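Local coordinates for probable sulfate-binding lipoprotein SubI (Mycobacterium tuberculosis, PDB 6DDN), which probably binds sulfate outside the cytoplasmic membrane as the lipoprotein receptor of a sulfate uptake system, at residues E166-S171 against R219-V224; S235-A240 against L312-A317; I241-E244 against P249-H252. One frame throughout, in Å; residues are numbered along the deposited sequence.

Contact 1 (E166-S171 against R219-V224); sequences EVITPS and REATDV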
ATOM      1  N   GLU A 166     -16.840  11.305 -10.272  1.00 50.70           N
ATOM      2  CA  GLU A 166     -16.795  10.863  -8.886  1.00 50.02           C
ATOM      3  C   GLU A 166     -15.548  10.025  -8.666  1.00 49.23           C
ATOM      4  O   GLU A 166     -15.298   9.066  -9.403  1.00 46.30           O
ATOM      5  CB  GLU A 166     -18.031  10.052  -8.495  1.00 52.74           C
ATOM      6  CG  GLU A 166     -17.931   9.528  -7.066  1.00 52.56           C
ATOM      7  CD  GLU A 166     -19.013   8.535  -6.706  1.00 59.04           C
ATOM      8  OE1 GLU A 166     -19.795   8.141  -7.599  1.00 60.08           O
ATOM      9  OE2 GLU A 166     -19.080   8.150  -5.519  1.00 62.44           O
ATOM     10  N   VAL A 167     -14.778  10.387  -7.647  1.00 50.09           N
ATOM     11  CA  VAL A 167     -13.559   9.681  -7.285  1.00 49.72           C
ATOM     12  C   VAL A 167     -13.876   8.731  -6.141  1.00 46.60           C
ATOM     13  O   VAL A 167     -14.524   9.120  -5.160  1.00 45.51           O
ATOM     14  CB  VAL A 167     -12.445  10.664  -6.892  1.00 49.39           C
ATOM     15  CG1 VAL A 167     -11.282   9.921  -6.260  1.00 46.60           C
ATOM     16  CG2 VAL A 167     -11.992  11.460  -8.106  1.00 48.41           C
ATOM     17  N   ILE A 168     -13.433   7.484  -6.267  1.00 43.43           N
ATOM     18  CA  ILE A 168     -13.543   6.497  -5.204  1.00 44.94           C
ATOM     19  C   ILE A 168     -12.193   6.409  -4.509  1.00 48.09           C
ATOM     20  O   ILE A 168     -11.179   6.086  -5.143  1.00 50.37           O
ATOM     21  CB  ILE A 168     -13.979   5.128  -5.745  1.00 47.30           C
ATOM     22  CG1 ILE A 168     -15.273   5.261  -6.547  1.00 47.74           C
ATOM     23  CG2 ILE A 168     -14.160   4.140  -4.606  1.00 48.50           C
ATOM     24  CD1 ILE A 168     -16.406   5.897  -5.772  1.00 50.66           C
ATOM     25  N   THR A 169     -12.174   6.706  -3.208  1.00 51.67           N
ATOM     26  CA  THR A 169     -10.970   6.622  -2.395  1.00 46.92           C
ATOM     27  C   THR A 169     -11.394   6.390  -0.951  1.00 47.74           C
ATOM     28  O   THR A 169     -12.401   6.963  -0.509  1.00 48.37           O
ATOM     29  CB  THR A 169     -10.107   7.887  -2.504  1.00 43.22           C
ATOM     30  OG1 THR A 169      -8.971   7.777  -1.638  1.00 47.51           O
ATOM     31  CG2 THR A 169     -10.908   9.127  -2.139  1.00 43.79           C
ATOM     32  N   PRO A 170     -10.672   5.552  -0.202  1.00 46.17           N
ATOM     33  CA  PRO A 170     -11.110   5.219   1.161  1.00 52.52           C
ATOM     34  C   PRO A 170     -10.908   6.346   2.165  1.00 50.72           C
ATOM     35  O   PRO A 170     -10.508   7.458   1.806  1.00 48.50           O
ATOM     36  CB  PRO A 170     -10.252   3.998   1.514  1.00 50.44           C
ATOM     37  CG  PRO A 170      -9.046   4.133   0.665  1.00 45.90           C
ATOM     38  CD  PRO A 170      -9.512   4.749  -0.620  1.00 44.78           C
ATOM     39  N   SER A 171     -11.188   6.053   3.435  1.00 52.70           N
ATOM     40  CA  SER A 171     -11.135   7.000   4.544  1.00 56.56           C
ATOM     41  C   SER A 171      -9.757   6.974   5.195  1.00 56.84           C
ATOM     42  O   SER A 171      -9.238   5.890   5.485  1.00 57.58           O
ATOM     43  CB  SER A 171     -12.197   6.668   5.583  1.00 62.50           C
ATOM     44  OG  SER A 171     -12.283   7.683   6.567  1.00 67.30           O
ATOM     45  N   ARG A 219      -9.342  -2.203  -0.368  1.00 53.00           N
ATOM     46  CA  ARG A 219     -10.079  -3.348  -0.893  1.00 50.78           C
ATOM     47  C   ARG A 219     -11.572  -3.053  -0.954  1.00 53.74           C
ATOM     48  O   ARG A 219     -12.233  -3.333  -1.961  1.00 51.14           O
ATOM     49  CB  ARG A 219      -9.805  -4.587  -0.041  1.00 48.05           C
ATOM     50  CG  ARG A 219     -10.660  -5.796  -0.398  1.00 48.17           C
ATOM     51  CD  ARG A 219     -10.521  -6.184  -1.868  1.00 48.82           C
ATOM     52  NE  ARG A 219      -9.149  -6.039  -2.352  1.00 50.79           N
ATOM     53  CZ  ARG A 219      -8.207  -6.966  -2.217  1.00 44.00           C
ATOM     54  NH1 ARG A 219      -8.485  -8.112  -1.611  1.00 41.79           N
ATOM     55  NH2 ARG A 219      -6.985  -6.744  -2.684  1.00 37.93           N
ATOM     56  N   GLU A 220     -12.122  -2.484   0.123  1.00 53.48           N
ATOM     57  CA  GLU A 220     -13.521  -2.072   0.101  1.00 56.98           C
ATOM     58  C   GLU A 220     -13.771  -1.013  -0.964  1.00 57.13           C
ATOM     59  O   GLU A 220     -14.852  -0.980  -1.566  1.00 57.54           O
ATOM     60  CB  GLU A 220     -13.941  -1.552   1.477  1.00 59.84           C
ATOM     61  CG  GLU A 220     -13.965  -2.613   2.566  1.00 63.49           C
ATOM     62  CD  GLU A 220     -14.371  -2.052   3.915  1.00 76.53           C
ATOM     63  OE1 GLU A 220     -14.650  -0.836   3.990  1.00 83.07           O
ATOM     64  OE2 GLU A 220     -14.409  -2.821   4.899  1.00 79.59           O
ATOM     65  N   ALA A 221     -12.789  -0.147  -1.217  1.00 55.55           N
ATOM     66  CA  ALA A 221     -12.927   0.832  -2.290  1.00 55.63           C
ATOM     67  C   ALA A 221     -12.935   0.154  -3.654  1.00 54.23           C
ATOM     68  O   ALA A 221     -13.674   0.570  -4.556  1.00 51.52           O
ATOM     69  CB  ALA A 221     -11.803   1.863  -2.207  1.00 56.28           C
ATOM     70  N   THR A 222     -12.116  -0.890  -3.825  1.00 51.07           N
ATOM     71  CA  THR A 222     -12.114  -1.636  -5.079  1.00 49.03           C
ATOM     72  C   THR A 222     -13.446  -2.339  -5.300  1.00 52.57           C
ATOM     73  O   THR A 222     -13.949  -2.394  -6.429  1.00 53.00           O
ATOM     74  CB  THR A 222     -10.975  -2.658  -5.087  1.00 47.38           C
ATOM     75  OG1 THR A 222      -9.765  -2.039  -4.636  1.00 53.06           O
ATOM     76  CG2 THR A 222     -10.768  -3.215  -6.489  1.00 43.01           C
ATOM     77  N   ASP A 223     -14.029  -2.886  -4.231  1.00 54.95           N
ATOM     78  CA  ASP A 223     -15.280  -3.627  -4.352  1.00 52.73           C
ATOM     79  C   ASP A 223     -16.411  -2.729  -4.841  1.00 52.17           C
ATOM     80  O   ASP A 223     -17.071  -3.032  -5.842  1.00 47.79           O
ATOM     81  CB  ASP A 223     -15.641  -4.258  -3.007  1.00 56.18           C
ATOM     82  CG  ASP A 223     -14.651  -5.327  -2.578  1.00 58.74           C
ATOM     83  OD1 ASP A 223     -13.877  -5.802  -3.436  1.00 55.03           O
ATOM     84  OD2 ASP A 223     -14.647  -5.693  -1.381  1.00 61.48           O
ATOM     85  N   VAL A 224     -16.643  -1.613  -4.148  1.00 58.66           N
ATOM     86  CA  VAL A 224     -17.745  -0.732  -4.519  1.00 55.79           C
ATOM     87  C   VAL A 224     -17.502  -0.103  -5.885  1.00 50.23           C
ATOM     88  O   VAL A 224     -18.456   0.249  -6.589  1.00 51.52           O
ATOM     89  CB  VAL A 224     -17.972   0.334  -3.430  1.00 56.19           C
ATOM     90  CG1 VAL A 224     -16.974   1.475  -3.564  1.00 54.72           C
ATOM     91  CG2 VAL A 224     -19.403   0.855  -3.492  1.00 60.05           C
TER
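I168 and P170 rest on A221, on one side of helix 218-227. This is strand-on-helix packing in the type 2 periplasmic binding protein fold. The strand is 167-168, which runs parallel to strand 232-236 in the central sheet. The side-chain contacts are all apolar, and the tight part lies round A221. One branch of I168 does the work. Its CG2 stands anti to the backbone N and reaches the helix, while CG1 (chi1 -54°) is anti to the carbonyl carbon, beside the backbone N. I168 CG2 lies 4.1 Å from A221 CB and 3.6 Å from A221 O, so the methyl meets both the side chain and the backbone oxygen of one helical residue. The second touch comes from the proline ring. P170 CD sits 4.0 Å from A221 CB, so the alanine methyl touches both the isoleucine and the proline. L233 of the neighbouring strand touches both I168 and A221 and extends this buried patch. P170 also packs on S177, A178 and N181 of helix 177-190, and its side chain is about 5 Å from the bound sulfate at the nearest atoms. The contact therefore joins two helices close to the ligand site.

The looser part is one helical turn further on, at V224, which is partly exposed. E220 and D223 lie on the solvent side of the helix and make no contact with 166-171. E220 instead accepts a hydrogen bond at OE1 from the backbone N of G216, just before the helix. V224 meets the strand segment through a single methyl. With chi1 at 80°, V224 CG1 lies between the backbone N and the carbonyl carbon, and it reaches to 4.0 Å from I168 CG2.

Contact 2 (S235-A240 against L312-A317); sequences SYENEA and LFPVPA. With SO4 (sulfate ion), chain C.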
ATOM      1  N   SER A 235      -5.969   3.999  -6.287  1.00 54.70           N
ATOM      2  CA  SER A 235      -5.639   2.713  -5.689  1.00 52.20           C
ATOM      3  C   SER A 235      -4.163   2.419  -5.908  1.00 50.24           C
ATOM      4  O   SER A 235      -3.460   3.147  -6.614  1.00 53.41           O
ATOM      5  CB  SER A 235      -6.508   1.600  -6.280  1.00 50.59           C
ATOM      6  OG  SER A 235      -6.256   0.361  -5.644  1.00 51.74           O
ATOM      7  N   TYR A 236      -3.701   1.340  -5.282  1.00 50.91           N
ATOM      8  CA  TYR A 236      -2.360   0.842  -5.546  1.00 49.52           C
ATOM      9  C   TYR A 236      -2.274   0.299  -6.967  1.00 45.33           C
ATOM     10  O   TYR A 236      -3.254  -0.199  -7.527  1.00 43.91           O
ATOM     11  CB  TYR A 236      -1.973  -0.276  -4.572  1.00 51.66           C
ATOM     12  CG  TYR A 236      -2.225  -0.023  -3.102  1.00 56.32           C
ATOM     13  CD1 TYR A 236      -3.495  -0.157  -2.559  1.00 58.05           C
ATOM     14  CD2 TYR A 236      -1.180   0.303  -2.248  1.00 60.20           C
ATOM     15  CE1 TYR A 236      -3.722   0.056  -1.213  1.00 62.77           C
ATOM     16  CE2 TYR A 236      -1.397   0.517  -0.900  1.00 67.53           C
ATOM     17  CZ  TYR A 236      -2.671   0.392  -0.389  1.00 65.95           C
ATOM     18  OH  TYR A 236      -2.892   0.603   0.952  1.00 71.22           O
ATOM     19  N   GLU A 237      -1.078   0.389  -7.546  1.00 48.33           N
ATOM     20  CA  GLU A 237      -0.839  -0.263  -8.828  1.00 47.66           C
ATOM     21  C   GLU A 237      -0.957  -1.777  -8.706  1.00 46.99           C
ATOM     22  O   GLU A 237      -1.404  -2.443  -9.646  1.00 47.16           O
ATOM     23  CB  GLU A 237       0.540   0.131  -9.360  1.00 54.69           C
ATOM     24  CG  GLU A 237       0.834  -0.323 -10.774  1.00 53.06           C
ATOM     25  CD  GLU A 237       2.318  -0.287 -11.086  1.00 56.46           C
ATOM     26  OE1 GLU A 237       3.124  -0.601 -10.183  1.00 56.85           O
ATOM     27  OE2 GLU A 237       2.679   0.059 -12.230  1.00 57.67           O
ATOM     28  N   ASN A 238      -0.571  -2.337  -7.558  1.00 46.55           N
ATOM     29  CA  ASN A 238      -0.726  -3.774  -7.363  1.00 46.70           C
ATOM     30  C   ASN A 238      -2.196  -4.163  -7.293  1.00 45.03           C
ATOM     31  O   ASN A 238      -2.584  -5.230  -7.782  1.00 45.42           O
ATOM     32  CB  ASN A 238       0.012  -4.222  -6.101  1.00 48.18           C
ATOM     33  CG  ASN A 238      -0.344  -3.389  -4.884  1.00 50.27           C
ATOM     34  OD1 ASN A 238       0.410  -2.504  -4.484  1.00 52.04           O
ATOM     35  ND2 ASN A 238      -1.487  -3.684  -4.275  1.00 51.49           N
ATOM     36  N   GLU A 239      -3.028  -3.306  -6.698  1.00 48.87           N
ATOM     37  CA  GLU A 239      -4.449  -3.618  -6.595  1.00 53.86           C
ATOM     38  C   GLU A 239      -5.132  -3.523  -7.951  1.00 57.95           C
ATOM     39  O   GLU A 239      -6.043  -4.304  -8.249  1.00 64.39           O
ATOM     40  CB  GLU A 239      -5.119  -2.692  -5.580  1.00 54.60           C
ATOM     41  CG  GLU A 239      -6.626  -2.895  -5.443  1.00 56.35           C
ATOM     42  CD  GLU A 239      -6.997  -4.056  -4.534  1.00 57.19           C
ATOM     43  OE1 GLU A 239      -8.075  -3.992  -3.906  1.00 58.68           O
ATOM     44  OE2 GLU A 239      -6.222  -5.033  -4.447  1.00 54.04           O
ATOM     45  N   ALA A 240      -4.707  -2.575  -8.790  1.00 55.87           N
ATOM     46  CA  ALA A 240      -5.240  -2.506 -10.146  1.00 51.82           C
ATOM     47  C   ALA A 240      -4.843  -3.738 -10.949  1.00 49.73           C
ATOM     48  O   ALA A 240      -5.664  -4.306 -11.679  1.00 50.22           O
ATOM     49  CB  ALA A 240      -4.756  -1.233 -10.839  1.00 50.39           C
ATOM     50  N   LEU A 312       7.811  -3.727 -16.583  1.00 46.83           N
ATOM     51  CA  LEU A 312       6.407  -3.836 -16.211  1.00 46.79           C
ATOM     52  C   LEU A 312       5.996  -2.853 -15.130  1.00 49.68           C
ATOM     53  O   LEU A 312       4.796  -2.632 -14.941  1.00 56.48           O
ATOM     54  CB  LEU A 312       6.070  -5.253 -15.721  1.00 46.80           C
ATOM     55  CG  LEU A 312       6.135  -6.401 -16.726  1.00 48.92           C
ATOM     56  CD1 LEU A 312       5.668  -5.981 -18.113  1.00 50.51           C
ATOM     57  CD2 LEU A 312       7.537  -6.896 -16.773  1.00 51.64           C
ATOM     58  N   PHE A 313       6.950  -2.282 -14.414  1.00 44.54           N
ATOM     59  CA  PHE A 313       6.676  -1.254 -13.427  1.00 42.78           C
ATOM     60  C   PHE A 313       7.244   0.060 -13.946  1.00 45.68           C
ATOM     61  O   PHE A 313       8.357   0.451 -13.573  1.00 48.90           O
ATOM     62  CB  PHE A 313       7.274  -1.641 -12.076  1.00 42.03           C
ATOM     63  CG  PHE A 313       6.753  -2.942 -11.542  1.00 41.84           C
ATOM     64  CD1 PHE A 313       5.393  -3.130 -11.348  1.00 41.59           C
ATOM     65  CD2 PHE A 313       7.617  -3.978 -11.239  1.00 42.14           C
ATOM     66  CE1 PHE A 313       4.906  -4.325 -10.858  1.00 41.56           C
ATOM     67  CE2 PHE A 313       7.137  -5.179 -10.748  1.00 42.38           C
ATOM     68  CZ  PHE A 313       5.781  -5.352 -10.558  1.00 41.95           C
ATOM     69  N   PRO A 314       6.510   0.758 -14.810  1.00 45.20           N
ATOM     70  CA  PRO A 314       7.091   1.907 -15.512  1.00 43.83           C
ATOM     71  C   PRO A 314       7.299   3.093 -14.587  1.00 43.25           C
ATOM     72  O   PRO A 314       6.472   3.384 -13.719  1.00 42.73           O
ATOM     73  CB  PRO A 314       6.049   2.218 -16.591  1.00 44.60           C
ATOM     74  CG  PRO A 314       4.761   1.776 -15.986  1.00 44.33           C
ATOM     75  CD  PRO A 314       5.088   0.563 -15.146  1.00 44.34           C
ATOM     76  N   VAL A 315       8.417   3.779 -14.780  1.00 43.64           N
ATOM     77  CA  VAL A 315       8.668   5.005 -14.017  1.00 43.61           C
ATOM     78  C   VAL A 315       7.740   6.102 -14.525  1.00 47.97           C
ATOM     79  O   VAL A 315       7.535   6.216 -15.748  1.00 52.57           O
ATOM     80  CB  VAL A 315      10.141   5.418 -14.133  1.00 48.57           C
ATOM     81  CG1 VAL A 315      10.528   5.667 -15.581  1.00 50.12           C
ATOM     82  CG2 VAL A 315      10.432   6.649 -13.281  1.00 51.21           C
ATOM     83  N   PRO A 316       7.126   6.888 -13.654  1.00 50.39           N
ATOM     84  CA  PRO A 316       6.304   8.011 -14.109  1.00 48.08           C
ATOM     85  C   PRO A 316       7.195   9.197 -14.460  1.00 49.25           C
ATOM     86  O   PRO A 316       8.421   9.127 -14.404  1.00 48.65           O
ATOM     87  CB  PRO A 316       5.419   8.302 -12.897  1.00 44.17           C
ATOM     88  CG  PRO A 316       6.279   7.923 -11.735  1.00 44.70           C
ATOM     89  CD  PRO A 316       7.074   6.724 -12.189  1.00 43.37           C
ATOM     90  N   ALA A 317       6.549  10.303 -14.835  1.00 51.25           N
ATOM     91  CA  ALA A 317       7.296  11.533 -15.065  1.00 51.15           C
ATOM     92  C   ALA A 317       7.909  12.051 -13.773  1.00 52.90           C
ATOM     93  O   ALA A 317       8.994  12.646 -13.797  1.00 55.85           O
ATOM     94  CB  ALA A 317       6.391  12.594 -15.688  1.00 50.45           C
TER
HETATM   95  S   SO4 C 401      -5.527  -0.237   3.153  1.00 49.61           S
HETATM   96  O1  SO4 C 401      -5.480  -1.303   4.150  1.00 48.23           O
HETATM   97  O2  SO4 C 401      -5.135  -0.777   1.854  1.00 48.53           O
HETATM   98  O3  SO4 C 401      -6.881   0.300   3.063  1.00 48.17           O
HETATM   99  O4  SO4 C 401      -4.610   0.828   3.542  1.00 48.78           O
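The carboxylate of E237 meets F313 and P314, and its plane is tilted 52° from the phenyl ring. E237 OE1 approaches the phenyl ring obliquely and lies 3.6 Å from F313 CD1. The other oxygen, E237 OE2, is 3.8 Å from P314 CD. The carboxylate thus spans the junction between the phenylalanine and the proline. Its reach comes from an extended chain: CG is anti to the backbone N (chi1 -172°) and the next bond is also extended. The strongest polar partner of E237 lies outside both segments. R299 forms a salt bridge to OE1 through NE, and its NH2 donates to the backbone O of P314. The same arginine therefore ties the glutamate to the loop 312-317. F313 packs on R299 and P300, whereas P314 is exposed.

Y236 points to another part of the fold. It occupies the N-cap position of helix 237-245, and its ring carries the hydroxyl to the sulfate. Y236 OH donates to sulfate O2 at 2.8 Å, and that oxygen lies at the ring edge, near its plane. The sulfate is also hydrogen-bonded to S175 OG and to the backbone N atoms of A60, S177 and G218. S177 and G218 begin helices. Neutral donors and helix N-termini around the anion are characteristic of the sulfate site in periplasmic sulfate-binding proteins.

Contact 3 (I241-E244 against P249-H252); sequences IATE and PVQH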
ATOM      1  N   ILE A 241      -3.586  -4.169 -10.816  1.00 47.21           N
ATOM      2  CA  ILE A 241      -3.120  -5.360 -11.520  1.00 46.11           C
ATOM      3  C   ILE A 241      -3.892  -6.587 -11.057  1.00 45.06           C
ATOM      4  O   ILE A 241      -4.300  -7.426 -11.870  1.00 49.30           O
ATOM      5  CB  ILE A 241      -1.602  -5.533 -11.320  1.00 46.51           C
ATOM      6  CG1 ILE A 241      -0.839  -4.438 -12.066  1.00 48.84           C
ATOM      7  CG2 ILE A 241      -1.151  -6.907 -11.783  1.00 47.89           C
ATOM      8  CD1 ILE A 241       0.619  -4.345 -11.684  1.00 49.28           C
ATOM      9  N   ALA A 242      -4.112  -6.710  -9.747  1.00 42.72           N
ATOM     10  CA  ALA A 242      -4.819  -7.875  -9.227  1.00 47.29           C
ATOM     11  C   ALA A 242      -6.284  -7.862  -9.641  1.00 52.25           C
ATOM     12  O   ALA A 242      -6.857  -8.915  -9.947  1.00 58.01           O
ATOM     13  CB  ALA A 242      -4.688  -7.931  -7.706  1.00 47.69           C
ATOM     14  N   THR A 243      -6.907  -6.682  -9.658  1.00 49.28           N
ATOM     15  CA  THR A 243      -8.308  -6.590 -10.059  1.00 52.53           C
ATOM     16  C   THR A 243      -8.473  -6.902 -11.541  1.00 59.72           C
ATOM     17  O   THR A 243      -9.370  -7.662 -11.928  1.00 62.71           O
ATOM     18  CB  THR A 243      -8.857  -5.200  -9.735  1.00 51.92           C
ATOM     19  OG1 THR A 243      -8.623  -4.901  -8.353  1.00 57.40           O
ATOM     20  CG2 THR A 243     -10.349  -5.143 -10.014  1.00 46.64           C
ATOM     21  N   GLU A 244      -7.619  -6.315 -12.385  1.00 58.32           N
ATOM     22  CA  GLU A 244      -7.630  -6.626 -13.812  1.00 55.75           C
ATOM     23  C   GLU A 244      -7.517  -8.125 -14.049  1.00 56.10           C
ATOM     24  O   GLU A 244      -8.259  -8.702 -14.853  1.00 60.37           O
ATOM     25  CB  GLU A 244      -6.474  -5.908 -14.507  1.00 59.34           C
ATOM     26  CG  GLU A 244      -6.782  -4.518 -14.999  1.00 68.26           C
ATOM     27  CD  GLU A 244      -5.596  -3.590 -14.841  1.00 72.51           C
ATOM     28  OE1 GLU A 244      -4.448  -4.079 -14.915  1.00 73.45           O
ATOM     29  OE2 GLU A 244      -5.806  -2.377 -14.637  1.00 72.81           O
ATOM     30  N   PRO A 249     -13.715  -5.841 -15.567  1.00 59.08           N
ATOM     31  CA  PRO A 249     -13.544  -4.936 -16.724  1.00 61.31           C
ATOM     32  C   PRO A 249     -13.062  -3.549 -16.315  1.00 63.43           C
ATOM     33  O   PRO A 249     -13.786  -2.548 -16.346  1.00 56.52           O
ATOM     34  CB  PRO A 249     -14.947  -4.922 -17.335  1.00 58.33           C
ATOM     35  CG  PRO A 249     -15.845  -5.079 -16.162  1.00 55.91           C
ATOM     36  CD  PRO A 249     -15.131  -5.999 -15.198  1.00 53.43           C
ATOM     37  N   VAL A 250     -11.791  -3.482 -15.918  1.00 59.30           N
ATOM     38  CA  VAL A 250     -11.145  -2.230 -15.545  1.00 56.83           C
ATOM     39  C   VAL A 250      -9.740  -2.215 -16.130  1.00 56.52           C
ATOM     40  O   VAL A 250      -9.187  -3.248 -16.510  1.00 57.46           O
ATOM     41  CB  VAL A 250     -11.083  -2.037 -14.013  1.00 53.22           C
ATOM     42  CG1 VAL A 250     -12.481  -1.863 -13.431  1.00 55.46           C
ATOM     43  CG2 VAL A 250     -10.373  -3.210 -13.364  1.00 50.90           C
ATOM     44  N   GLN A 251      -9.172  -1.013 -16.218  1.00 57.18           N
ATOM     45  CA  GLN A 251      -7.755  -0.833 -16.497  1.00 58.51           C
ATOM     46  C   GLN A 251      -7.250   0.303 -15.616  1.00 57.59           C
ATOM     47  O   GLN A 251      -7.989   0.842 -14.787  1.00 56.62           O
ATOM     48  CB  GLN A 251      -7.495  -0.572 -17.986  1.00 63.43           C
ATOM     49  CG  GLN A 251      -8.599   0.173 -18.707  1.00 66.17           C
ATOM     50  CD  GLN A 251      -8.483   0.059 -20.215  1.00 71.81           C
ATOM     51  OE1 GLN A 251      -8.767  -0.991 -20.793  1.00 74.76           O
ATOM     52  NE2 GLN A 251      -8.059   1.141 -20.860  1.00 75.58           N
ATOM     53  N   HIS A 252      -5.979   0.666 -15.778  1.00 59.04           N
ATOM     54  CA  HIS A 252      -5.416   1.719 -14.948  1.00 58.65           C
ATOM     55  C   HIS A 252      -4.438   2.574 -15.739  1.00 63.03           C
ATOM     56  O   HIS A 252      -3.694   2.071 -16.586  1.00 69.61           O
ATOM     57  CB  HIS A 252      -4.725   1.149 -13.698  1.00 55.03           C
ATOM     58  CG  HIS A 252      -3.479   0.372 -13.986  1.00 59.68           C
ATOM     59  ND1 HIS A 252      -3.499  -0.951 -14.374  1.00 60.93           N
ATOM     60  CD2 HIS A 252      -2.174   0.727 -13.930  1.00 63.43           C
ATOM     61  CE1 HIS A 252      -2.260  -1.374 -14.551  1.00 62.54           C
ATOM     62  NE2 HIS A 252      -1.437  -0.375 -14.289  1.00 63.22           N
TER
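The imidazole ring of H252 and the carboxylate of E244 lie nearly in one plane, 7° apart, and meet edge to edge. At the ring edge, H252 ND1 donates to E244 OE2 at 2.7 Å; the oxygen accepts through its syn lone pair. The bond is almost straight, at 176°. I241 CG1 comes up obliquely to the same ring, 4.2 Å from H252 CE1. The setting is a helix-to-strand turn: helix 237-245 is followed by strand 250-253, which pairs antiparallel with strand 138-147. The hydrogen bond joins the two arms of the turn and should restrict rotation of the ring.

E244 reaches H252 by a bend at chi2 (143°), away from a staggered value. Its chain passes close to the strand, with E244 CG 3.1 Å from V250 O. Beside this polar pair the packing is apolar. V250 is buried and also rests on F225 of helix 218-227 and on V145. T243 OG1 turns back to E239 O in its own helix, leaving the methyl group for the strand. T243 CG2 meets V250 CG2 at 3.9 Å.

Overall arrangement
Contacts 1 and 3 pack a helix on one mixed sheet; contact 2 sets a helix start against a loop. Contact 1 is buried and apolar. Contacts 2 and 3 are only partly buried and use carboxylates, with a salt bridge from outside the segments in contact 2 and a histidine partner in contact 3. Both use helix 237-245, and contact 3 is nested within the chain loop that contact 2 closes. Their centres are about 11 Å apart, and A240 CB packs on H252 CB. E239 links contacts 1 and 2 through a salt bridge to R219 and a probable hydrogen bond to T222. The sulfate lies near contact 1 and is bonded by the tyrosine of contact 2.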